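Local atomic coordinates of ADP-ribosylglycohydrolase (PDB entry 2YZV), a protein that belongs to the ADP-ribosylglycohydrolase family and has an all-helical fold with two magnesium ions bound side by side near its middle. Residues L16-V20 and W276-L280; W55-T59 and D253-A257; A126-L131 and P218-T224. One frame throughout, in Å; residues are numbered along the deposited sequence.

Contact 1: L16-V20 and W276-L280; sequences LGLAV and WLRAL
Leu-280 brings both of its methyls onto helix 4-26, and this is where the contact packs hardest. Its CD2 presses on CD1 of Leu-16 at 3.4 Å, tighter than a usual van der Waals approach, the two side chains meeting at a slant. The other methyl, Leu-280 CD1, lies against CB of Ala-19 at 3.9 Å and also reaches the backbone oxygen of that alanine. What carries CG of Leu-280 to helix 4-26 is a first torsion of -170°, which sets it anti to the backbone N. Val-20 works with both branches: CG2 rests on CD2 of Leu-277 at 4.0 Å, and the valine side chain crosses those of Leu-277 and Leu-280 at about right angles. In the all-helical fold of this family the contact seats the short helix 274-279 and the turn after it on the long N-terminal helix, with no hydrogen bond between the two segments and mainly through apolar side chains, while Met-286 of helix 283-298 covers Ala-19 and Leu-280. Contacts are fewer at the Trp-276 end, where a single pair, Val-20 CG1 and CE3 of the indole at 3.7 Å, joins the segments, the methyl meeting the ring obliquely. The indole NE1 is hydrogen-bonded to Glu-41. Arg-278 is exposed to solvent on the side of the short helix turned from helix 4-26.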
ATOM      1  N   LEU A  16       3.807  -9.283   0.567  1.00  9.90           N
ATOM      2  CA  LEU A  16       5.178  -9.196   1.059  1.00  9.21           C
ATOM      3  C   LEU A  16       5.880  -7.952   0.517  1.00  8.75           C
ATOM      4  O   LEU A  16       6.681  -7.330   1.213  1.00  9.25           O
ATOM      5  CB  LEU A  16       5.970 -10.451   0.677  1.00 11.12           C
ATOM      6  CG  LEU A  16       5.833 -11.699   1.561  1.00 16.33           C
ATOM      7  CD1 LEU A  16       6.490 -11.435   2.898  1.00 17.88           C
ATOM      8  CD2 LEU A  16       4.373 -12.076   1.746  1.00 15.10           C
ATOM      9  N   GLY A  17       5.567  -7.583  -0.723  1.00  8.54           N
ATOM     10  CA  GLY A  17       6.176  -6.404  -1.316  1.00  9.08           C
ATOM     11  C   GLY A  17       5.836  -5.153  -0.523  1.00  8.91           C
ATOM     12  O   GLY A  17       6.651  -4.234  -0.408  1.00  8.40           O
ATOM     13  N   LEU A  18       4.623  -5.117   0.014  1.00  8.71           N
ATOM     14  CA  LEU A  18       4.172  -3.984   0.822  1.00  8.11           C
ATOM     15  C   LEU A  18       5.116  -3.817   2.015  1.00  7.43           C
ATOM     16  O   LEU A  18       5.639  -2.728   2.256  1.00  7.76           O
ATOM     17  CB  LEU A  18       2.742  -4.242   1.311  1.00  8.29           C
ATOM     18  CG  LEU A  18       1.961  -3.171   2.076  1.00  8.17           C
ATOM     19  CD1 LEU A  18       0.516  -3.623   2.193  1.00  8.16           C
ATOM     20  CD2 LEU A  18       2.555  -2.928   3.459  1.00  7.94           C
ATOM     21  N   ALA A  19       5.337  -4.905   2.749  1.00  8.04           N
ATOM     22  CA  ALA A  19       6.202  -4.885   3.926  1.00  8.43           C
ATOM     23  C   ALA A  19       7.666  -4.625   3.583  1.00  7.82           C
ATOM     24  O   ALA A  19       8.372  -3.936   4.320  1.00  8.77           O
ATOM     25  CB  ALA A  19       6.068  -6.200   4.690  1.00  8.68           C
ATOM     26  N   VAL A  20       8.128  -5.195   2.477  1.00  8.74           N
ATOM     27  CA  VAL A  20       9.501  -4.987   2.041  1.00  8.53           C
ATOM     28  C   VAL A  20       9.718  -3.499   1.764  1.00  7.67           C
ATOM     29  O   VAL A  20      10.718  -2.921   2.184  1.00  8.03           O
ATOM     30  CB  VAL A  20       9.805  -5.816   0.768  1.00  8.97           C
ATOM     31  CG1 VAL A  20      11.092  -5.341   0.117  1.00  9.96           C
ATOM     32  CG2 VAL A  20       9.924  -7.295   1.136  1.00 11.37           C
ATOM     33  N   TRP A 276      16.101  -9.649   0.822  1.00 15.63           N
ATOM     34  CA  TRP A 276      15.149  -8.713   1.418  1.00 14.76           C
ATOM     35  C   TRP A 276      14.066  -9.502   2.147  1.00 16.07           C
ATOM     36  O   TRP A 276      13.684  -9.165   3.270  1.00 16.81           O
ATOM     37  CB  TRP A 276      14.507  -7.820   0.343  1.00 14.47           C
ATOM     38  CG  TRP A 276      15.430  -6.762  -0.211  1.00 13.74           C
ATOM     39  CD1 TRP A 276      16.704  -6.481   0.206  1.00 14.58           C
ATOM     40  CD2 TRP A 276      15.143  -5.834  -1.268  1.00 11.86           C
ATOM     41  NE1 TRP A 276      17.224  -5.440  -0.523  1.00 14.21           N
ATOM     42  CE2 TRP A 276      16.290  -5.022  -1.435  1.00 13.16           C
ATOM     43  CE3 TRP A 276      14.030  -5.609  -2.090  1.00 11.97           C
ATOM     44  CZ2 TRP A 276      16.355  -4.000  -2.393  1.00 13.41           C
ATOM     45  CZ3 TRP A 276      14.095  -4.589  -3.043  1.00 10.87           C
ATOM     46  CH2 TRP A 276      15.250  -3.799  -3.185  1.00 12.67           C
ATOM     47  N   LEU A 277      13.577 -10.559   1.507  1.00 16.22           N
ATOM     48  CA  LEU A 277      12.546 -11.400   2.104  1.00 15.62           C
ATOM     49  C   LEU A 277      13.069 -12.154   3.329  1.00 16.34           C
ATOM     50  O   LEU A 277      12.382 -12.249   4.343  1.00 15.69           O
ATOM     51  CB  LEU A 277      12.013 -12.398   1.068  1.00 16.37           C
ATOM     52  CG  LEU A 277      11.230 -11.807  -0.110  1.00 16.37           C
ATOM     53  CD1 LEU A 277      10.948 -12.893  -1.142  1.00 17.09           C
ATOM     54  CD2 LEU A 277       9.930 -11.196   0.389  1.00 17.43           C
ATOM     55  N   ARG A 278      14.283 -12.686   3.242  1.00 16.82           N
ATOM     56  CA  ARG A 278      14.845 -13.427   4.367  1.00 18.30           C
ATOM     57  C   ARG A 278      15.059 -12.562   5.602  1.00 17.32           C
ATOM     58  O   ARG A 278      15.036 -13.064   6.726  1.00 19.15           O
ATOM     59  CB  ARG A 278      16.170 -14.088   3.969  1.00 19.35           C
ATOM     60  CG  ARG A 278      16.001 -15.340   3.119  1.00 21.49           C
ATOM     61  CD  ARG A 278      17.324 -16.073   2.945  1.00 22.32           C
ATOM     62  NE  ARG A 278      18.218 -15.401   2.008  1.00 25.16           N
ATOM     63  CZ  ARG A 278      18.056 -15.406   0.688  1.00 25.32           C
ATOM     64  NH1 ARG A 278      17.032 -16.051   0.146  1.00 27.65           N
ATOM     65  NH2 ARG A 278      18.921 -14.770  -0.090  1.00 26.30           N
ATOM     66  N   ALA A 279      15.254 -11.264   5.393  1.00 16.99           N
ATOM     67  CA  ALA A 279      15.482 -10.335   6.496  1.00 15.25           C
ATOM     68  C   ALA A 279      14.185  -9.742   7.042  1.00 14.27           C
ATOM     69  O   ALA A 279      14.170  -9.154   8.120  1.00 16.08           O
ATOM     70  CB  ALA A 279      16.405  -9.210   6.035  1.00 16.65           C
ATOM     71  N   LEU A 280      13.101  -9.912   6.293  1.00 13.86           N
ATOM     72  CA  LEU A 280      11.794  -9.363   6.649  1.00 13.98           C
ATOM     73  C   LEU A 280      11.138  -9.924   7.913  1.00 13.40           C
ATOM     74  O   LEU A 280      10.951 -11.132   8.050  1.00 13.91           O
ATOM     75  CB  LEU A 280      10.838  -9.541   5.466  1.00 12.44           C
ATOM     76  CG  LEU A 280       9.485  -8.831   5.548  1.00 13.59           C
ATOM     77  CD1 LEU A 280       9.689  -7.319   5.508  1.00 15.18           C
ATOM     78  CD2 LEU A 280       8.618  -9.273   4.376  1.00 14.44           C
TER

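Contact 2: W55-T59 and D253-A257; sequences WTDDT and DTVGA. With MG (magnesium ion), chain C; MG (magnesium ion), chain B.
Asp-58 and Asp-253 meet at a magnesium ion, the first of two that form the binuclear metal centre of this ADP-ribosylglycohydrolase fold. The ion of chain C is held by Asp-58 OD1 at 1.9 Å, Asp-253 OD1 at 2.0 Å and Thr-56 OG1 at 2.1 Å, so the three oxygens crowd together as fellow ligands and not as hydrogen-bond partners. The two carboxylates approach at about a right angle, their planes 65° apart. Asp-253 then spans the pair: its OD1 bridges the two ions, 2.6 Å from the magnesium of chain B, and its OD2 binds the latter at 2.5 Å. Thr-254 OG1 also holds this ion, at 2.4 Å, and Asp-251 completes the protein ligands there. The bonds to this second ion are longer than those to the first.

Moving outward, the hydroxyl of Thr-254 does double duty, donating its proton to Asp-58 OD2 over 2.7 Å while its oxygen serves the metal. Asp-58 accepts on the syn lone pair, the side of its other oxygen, so one oxygen of the carboxylate is fixed by magnesium and the other by threonine, which should keep the group from turning. The CG of Asp-253 sits between its own backbone N and carbonyl carbon (chi1 57°), directing the carboxylate into the space between the ions. Behind this shell stands Asp-22 of helix 4-26, which is hydrogen-bonded to both Thr-56 OG1 and Thr-59 OG1. Met-132 packs on Asp-58 and Thr-254. Thr-56 is also the N-cap of helix 57-72: besides the ion, its OG1 takes a weak, nearly straight bond from the backbone N of Asp-58, 3.3 Å long with 170° at the hydrogen.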
ATOM      1  N   TRP A  55       9.353  -3.199   9.895  1.00 14.18           N
ATOM      2  CA  TRP A  55       8.516  -2.213   9.235  1.00 13.73           C
ATOM      3  C   TRP A  55       7.791  -1.278  10.204  1.00 14.40           C
ATOM      4  O   TRP A  55       8.005  -1.335  11.418  1.00 16.71           O
ATOM      5  CB  TRP A  55       7.524  -2.931   8.312  1.00 12.91           C
ATOM      6  CG  TRP A  55       7.267  -4.350   8.716  1.00 12.33           C
ATOM      7  CD1 TRP A  55       7.862  -5.476   8.209  1.00 13.72           C
ATOM      8  CD2 TRP A  55       6.371  -4.797   9.738  1.00 12.00           C
ATOM      9  NE1 TRP A  55       7.385  -6.594   8.854  1.00 13.31           N
ATOM     10  CE2 TRP A  55       6.469  -6.205   9.796  1.00 13.39           C
ATOM     11  CE3 TRP A  55       5.491  -4.142  10.611  1.00 12.16           C
ATOM     12  CZ2 TRP A  55       5.720  -6.973  10.698  1.00 12.93           C
ATOM     13  CZ3 TRP A  55       4.747  -4.904  11.508  1.00 12.84           C
ATOM     14  CH2 TRP A  55       4.868  -6.307  11.542  1.00 13.21           C
ATOM     15  N   THR A  56       6.922  -0.426   9.665  1.00 13.97           N
ATOM     16  CA  THR A  56       6.210   0.561  10.476  1.00 15.15           C
ATOM     17  C   THR A  56       4.699   0.366  10.582  1.00 15.75           C
ATOM     18  O   THR A  56       4.192  -0.749  10.458  1.00 13.32           O
ATOM     19  CB  THR A  56       6.468   1.969   9.924  1.00 14.87           C
ATOM     20  OG1 THR A  56       5.759   2.131   8.687  1.00 15.29           O
ATOM     21  CG2 THR A  56       7.958   2.166   9.663  1.00 18.83           C
ATOM     22  N   ASP A  57       3.984   1.465  10.813  1.00 17.59           N
ATOM     23  CA  ASP A  57       2.532   1.414  10.936  1.00 19.36           C
ATOM     24  C   ASP A  57       1.849   1.026   9.630  1.00 18.23           C
ATOM     25  O   ASP A  57       0.707   0.566   9.637  1.00 17.21           O
ATOM     26  CB  ASP A  57       1.985   2.759  11.441  1.00 24.77           C
ATOM     27  CG  ASP A  57       2.328   3.918  10.527  1.00 29.16           C
ATOM     28  OD1 ASP A  57       1.835   3.950   9.380  1.00 33.41           O
ATOM     29  OD2 ASP A  57       3.092   4.807  10.959  1.00 34.91           O
ATOM     30  N   ASP A  58       2.545   1.205   8.511  1.00 17.49           N
ATOM     31  CA  ASP A  58       1.989   0.849   7.209  1.00 17.86           C
ATOM     32  C   ASP A  58       1.661  -0.637   7.218  1.00 16.81           C
ATOM     33  O   ASP A  58       0.518  -1.046   6.990  1.00 16.97           O
ATOM     34  CB  ASP A  58       3.004   1.113   6.090  1.00 18.70           C
ATOM     35  CG  ASP A  58       3.392   2.570   5.979  1.00 21.27           C
ATOM     36  OD1 ASP A  58       3.834   3.153   6.988  1.00 22.70           O
ATOM     37  OD2 ASP A  58       3.265   3.132   4.871  1.00 20.05           O
ATOM     38  N   THR A  59       2.681  -1.443   7.478  1.00 15.28           N
ATOM     39  CA  THR A  59       2.520  -2.884   7.507  1.00 13.68           C
ATOM     40  C   THR A  59       1.660  -3.334   8.689  1.00 13.17           C
ATOM     41  O   THR A  59       0.882  -4.282   8.566  1.00 13.38           O
ATOM     42  CB  THR A  59       3.900  -3.584   7.550  1.00 11.62           C
ATOM     43  OG1 THR A  59       4.679  -3.166   6.420  1.00 13.82           O
ATOM     44  CG2 THR A  59       3.740  -5.092   7.503  1.00 12.11           C
ATOM     45  N   ASP A 253       8.788   5.242   3.508  1.00  9.67           N
ATOM     46  CA  ASP A 253       8.224   3.972   3.944  1.00 10.32           C
ATOM     47  C   ASP A 253       6.901   3.715   3.230  1.00 10.49           C
ATOM     48  O   ASP A 253       6.626   2.600   2.792  1.00 11.06           O
ATOM     49  CB  ASP A 253       8.001   3.955   5.464  1.00 12.02           C
ATOM     50  CG  ASP A 253       7.104   5.084   5.949  1.00 15.72           C
ATOM     51  OD1 ASP A 253       6.320   4.851   6.891  1.00 16.93           O
ATOM     52  OD2 ASP A 253       7.189   6.205   5.412  1.00 15.51           O
ATOM     53  N   THR A 254       6.093   4.759   3.096  1.00 10.58           N
ATOM     54  CA  THR A 254       4.793   4.619   2.459  1.00 11.11           C
ATOM     55  C   THR A 254       4.868   4.585   0.935  1.00  9.94           C
ATOM     56  O   THR A 254       4.117   3.851   0.295  1.00 10.71           O
ATOM     57  CB  THR A 254       3.853   5.727   2.926  1.00 11.37           C
ATOM     58  OG1 THR A 254       3.820   5.726   4.360  1.00 15.53           O
ATOM     59  CG2 THR A 254       2.443   5.490   2.393  1.00 13.61           C
ATOM     60  N   VAL A 255       5.762   5.374   0.347  1.00  9.54           N
ATOM     61  CA  VAL A 255       5.910   5.339  -1.105  1.00  8.80           C
ATOM     62  C   VAL A 255       6.450   3.945  -1.425  1.00  8.89           C
ATOM     63  O   VAL A 255       6.025   3.304  -2.384  1.00  8.58           O
ATOM     64  CB  VAL A 255       6.897   6.416  -1.612  1.00  8.02           C
ATOM     65  CG1 VAL A 255       7.225   6.180  -3.083  1.00 11.87           C
ATOM     66  CG2 VAL A 255       6.279   7.793  -1.437  1.00 10.14           C
ATOM     67  N   GLY A 256       7.384   3.475  -0.603  1.00  7.94           N
ATOM     68  CA  GLY A 256       7.931   2.147  -0.805  1.00  8.08           C
ATOM     69  C   GLY A 256       6.865   1.070  -0.660  1.00  7.99           C
ATOM     70  O   GLY A 256       6.841   0.103  -1.425  1.00  8.98           O
ATOM     71  N   ALA A 257       5.974   1.231   0.314  1.00  8.89           N
ATOM     72  CA  ALA A 257       4.915   0.246   0.536  1.00  7.85           C
ATOM     73  C   ALA A 257       3.909   0.212  -0.609  1.00  8.07           C
ATOM     74  O   ALA A 257       3.430  -0.858  -0.983  1.00  7.67           O
ATOM     75  CB  ALA A 257       4.197   0.533   1.845  1.00 10.24           C
TER
HETATM   76 MG    MG C 502       5.034   4.081   8.187  1.00 30.04          MG
HETATM   77 MG    MG B 501       4.866   6.914   6.099  1.00 18.38          MG

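Contact 3: A126-L131 and P218-T224; sequences AGNGPL and PGYAPGT
Asn-128 reaches across to Thr-224 with its amide nitrogen and begins a short chain of bonds that runs through Thr-224 OG1 to Pro-218 O. ND2 donates to Thr-224 OG1 over 2.9 Å at 160°, the hydroxyl oxygen lying close to the amide plane. The threonine passes its own proton on to the backbone oxygen of Pro-218, 2.7 Å from OG1, approaching from above the carbonyl plane and not along a lone pair. One hydroxyl thus accepts from the asparagine and donates to the loop ahead of its own helix. Asn-128 gets there with CG between its backbone N and carbonyl carbon (chi1 54°), and ND2 is also hydrogen-bonded to Asp-251.

The backbones meet just before this. Ala-221 N gives its hydrogen to Ala-126 O, 3.0 Å away. Beside it Gly-127 pairs with Tyr-220 in a single beta bridge, and the CA of Gly-127 lies 3.4 Å from Gly-219 O in a CA-H...O contact. The backbone O of Tyr-220, the N-cap residue of helix 221-234, takes the N-H of Thr-224, and Asn-128 O likewise takes that of Leu-131. The phenol OH is satisfied by Glu-163 of helix 162-179, while Tyr-220 CE1 leans on CB of Ala-126 at 3.8 Å. Deeper in, Leu-131 CD1 covers the backbone oxygen of Ala-221.

Because Asp-251 is a ligand of one magnesium ion, Asn-128 is a second-shell residue, and with Thr-224 behind it the contact probably forms part of the outer surroundings of the binuclear magnesium site.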
ATOM      1  N   ALA A 126      -6.201  13.752   3.955  1.00 14.29           N
ATOM      2  CA  ALA A 126      -5.871  13.535   2.549  1.00 12.28           C
ATOM      3  C   ALA A 126      -4.557  12.775   2.425  1.00 12.73           C
ATOM      4  O   ALA A 126      -4.014  12.645   1.327  1.00 12.86           O
ATOM      5  CB  ALA A 126      -5.768  14.869   1.812  1.00 13.56           C
ATOM      6  N   GLY A 127      -4.063  12.279   3.556  1.00 11.45           N
ATOM      7  CA  GLY A 127      -2.816  11.535   3.588  1.00 12.93           C
ATOM      8  C   GLY A 127      -2.877  10.195   2.880  1.00 12.67           C
ATOM      9  O   GLY A 127      -3.937   9.767   2.434  1.00 13.07           O
ATOM     10  N   ASN A 128      -1.729   9.527   2.799  1.00 13.72           N
ATOM     11  CA  ASN A 128      -1.612   8.246   2.110  1.00 12.28           C
ATOM     12  C   ASN A 128      -1.912   6.999   2.932  1.00 11.98           C
ATOM     13  O   ASN A 128      -1.725   5.887   2.446  1.00 10.86           O
ATOM     14  CB  ASN A 128      -0.210   8.110   1.524  1.00 12.36           C
ATOM     15  CG  ASN A 128       0.870   8.309   2.567  1.00 13.41           C
ATOM     16  OD1 ASN A 128       0.650   8.072   3.753  1.00 14.56           O
ATOM     17  ND2 ASN A 128       2.050   8.736   2.129  1.00 13.07           N
ATOM     18  N   GLY A 129      -2.374   7.171   4.166  1.00 12.56           N
ATOM     19  CA  GLY A 129      -2.666   6.018   5.003  1.00 12.21           C
ATOM     20  C   GLY A 129      -3.523   4.930   4.367  1.00 11.61           C
ATOM     21  O   GLY A 129      -3.227   3.745   4.517  1.00 11.68           O
ATOM     22  N   PRO A 130      -4.597   5.292   3.649  1.00 11.66           N
ATOM     23  CA  PRO A 130      -5.437   4.260   3.033  1.00 11.07           C
ATOM     24  C   PRO A 130      -4.720   3.442   1.969  1.00 11.55           C
ATOM     25  O   PRO A 130      -5.098   2.303   1.695  1.00 10.93           O
ATOM     26  CB  PRO A 130      -6.594   5.061   2.430  1.00 10.74           C
ATOM     27  CG  PRO A 130      -6.639   6.298   3.272  1.00 13.89           C
ATOM     28  CD  PRO A 130      -5.177   6.627   3.434  1.00 12.73           C
ATOM     29  N   LEU A 131      -3.698   4.033   1.359  1.00  9.27           N
ATOM     30  CA  LEU A 131      -2.954   3.360   0.300  1.00 10.10           C
ATOM     31  C   LEU A 131      -1.946   2.352   0.818  1.00 11.80           C
ATOM     32  O   LEU A 131      -1.720   1.317   0.199  1.00  9.89           O
ATOM     33  CB  LEU A 131      -2.189   4.379  -0.545  1.00  9.89           C
ATOM     34  CG  LEU A 131      -2.937   5.580  -1.114  1.00 10.40           C
ATOM     35  CD1 LEU A 131      -1.979   6.396  -1.963  1.00 11.09           C
ATOM     36  CD2 LEU A 131      -4.117   5.110  -1.945  1.00 11.85           C
ATOM     37  N   PRO A 218       6.129  12.146  -1.332  1.00 14.74           N
ATOM     38  CA  PRO A 218       4.979  12.831  -0.728  1.00 15.40           C
ATOM     39  C   PRO A 218       4.139  12.017   0.249  1.00 15.14           C
ATOM     40  O   PRO A 218       4.050  10.794   0.141  1.00 15.41           O
ATOM     41  CB  PRO A 218       4.135  13.253  -1.939  1.00 15.67           C
ATOM     42  CG  PRO A 218       5.030  13.019  -3.145  1.00 17.85           C
ATOM     43  CD  PRO A 218       5.852  11.837  -2.743  1.00 14.58           C
ATOM     44  N   GLY A 219       3.514  12.728   1.183  1.00 14.17           N
ATOM     45  CA  GLY A 219       2.637  12.103   2.158  1.00 14.33           C
ATOM     46  C   GLY A 219       1.199  12.257   1.682  1.00 13.04           C
ATOM     47  O   GLY A 219       0.303  11.546   2.126  1.00 15.60           O
ATOM     48  N   TYR A 220       0.992  13.197   0.763  1.00 11.47           N
ATOM     49  CA  TYR A 220      -0.320  13.486   0.181  1.00 11.70           C
ATOM     50  C   TYR A 220      -0.688  12.302  -0.719  1.00 10.81           C
ATOM     51  O   TYR A 220       0.087  11.935  -1.592  1.00 11.84           O
ATOM     52  CB  TYR A 220      -0.206  14.789  -0.621  1.00 11.44           C
ATOM     53  CG  TYR A 220      -1.459  15.287  -1.299  1.00 11.77           C
ATOM     54  CD1 TYR A 220      -2.645  15.467  -0.587  1.00 12.21           C
ATOM     55  CD2 TYR A 220      -1.438  15.647  -2.645  1.00 12.55           C
ATOM     56  CE1 TYR A 220      -3.778  16.001  -1.197  1.00 12.48           C
ATOM     57  CE2 TYR A 220      -2.562  16.182  -3.266  1.00 12.62           C
ATOM     58  CZ  TYR A 220      -3.728  16.356  -2.536  1.00 13.37           C
ATOM     59  OH  TYR A 220      -4.837  16.886  -3.149  1.00 14.86           O
ATOM     60  N   ALA A 221      -1.867  11.715  -0.509  1.00 10.75           N
ATOM     61  CA  ALA A 221      -2.291  10.539  -1.279  1.00 10.37           C
ATOM     62  C   ALA A 221      -2.041  10.573  -2.788  1.00 10.33           C
ATOM     63  O   ALA A 221      -1.434   9.652  -3.332  1.00  8.46           O
ATOM     64  CB  ALA A 221      -3.767  10.225  -1.000  1.00 12.22           C
ATOM     65  N   PRO A 222      -2.516  11.614  -3.489  1.00  9.51           N
ATOM     66  CA  PRO A 222      -2.272  11.642  -4.935  1.00  9.75           C
ATOM     67  C   PRO A 222      -0.778  11.630  -5.261  1.00 10.73           C
ATOM     68  O   PRO A 222      -0.346  10.975  -6.213  1.00 10.23           O
ATOM     69  CB  PRO A 222      -2.944  12.941  -5.374  1.00 10.97           C
ATOM     70  CG  PRO A 222      -4.071  13.083  -4.391  1.00 10.93           C
ATOM     71  CD  PRO A 222      -3.410  12.713  -3.083  1.00 10.66           C
ATOM     72  N   GLY A 223       0.003  12.359  -4.467  1.00 10.21           N
ATOM     73  CA  GLY A 223       1.438  12.421  -4.692  1.00 10.62           C
ATOM     74  C   GLY A 223       2.136  11.107  -4.397  1.00  9.54           C
ATOM     75  O   GLY A 223       3.107  10.742  -5.070  1.00 10.79           O
ATOM     76  N   THR A 224       1.654  10.390  -3.387  1.00  8.62           N
ATOM     77  CA  THR A 224       2.248   9.108  -3.030  1.00  7.94           C
ATOM     78  C   THR A 224       1.985   8.120  -4.158  1.00  8.29           C
ATOM     79  O   THR A 224       2.874   7.374  -4.572  1.00  7.47           O
ATOM     80  CB  THR A 224       1.642   8.562  -1.730  1.00  8.58           C
ATOM     81  OG1 THR A 224       1.827   9.527  -0.686  1.00  9.98           O
ATOM     82  CG2 THR A 224       2.310   7.250  -1.336  1.00  9.61           C
TER

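How the contacts relate
Starting at the N terminus, helix 4-26 supplies the first half of contact 1, whose partner 276-280 comes only near the end of the chain, so it closes the widest loop. Within that loop, contact 2 joins the start of helix 57-72 to the start of helix 252-267, and within that again contact 3 joins 126-131 to 218-224. The three are concentric and none cross. Contact 2 touches both others: Thr-59 lies on Ala-19, Trp-55 on Leu-280, and Thr-254 on Asn-128 and Thr-224. Contacts 1 and 3, with centres about 22 Å apart, lie on opposite sides of the chain's centre and do not touch.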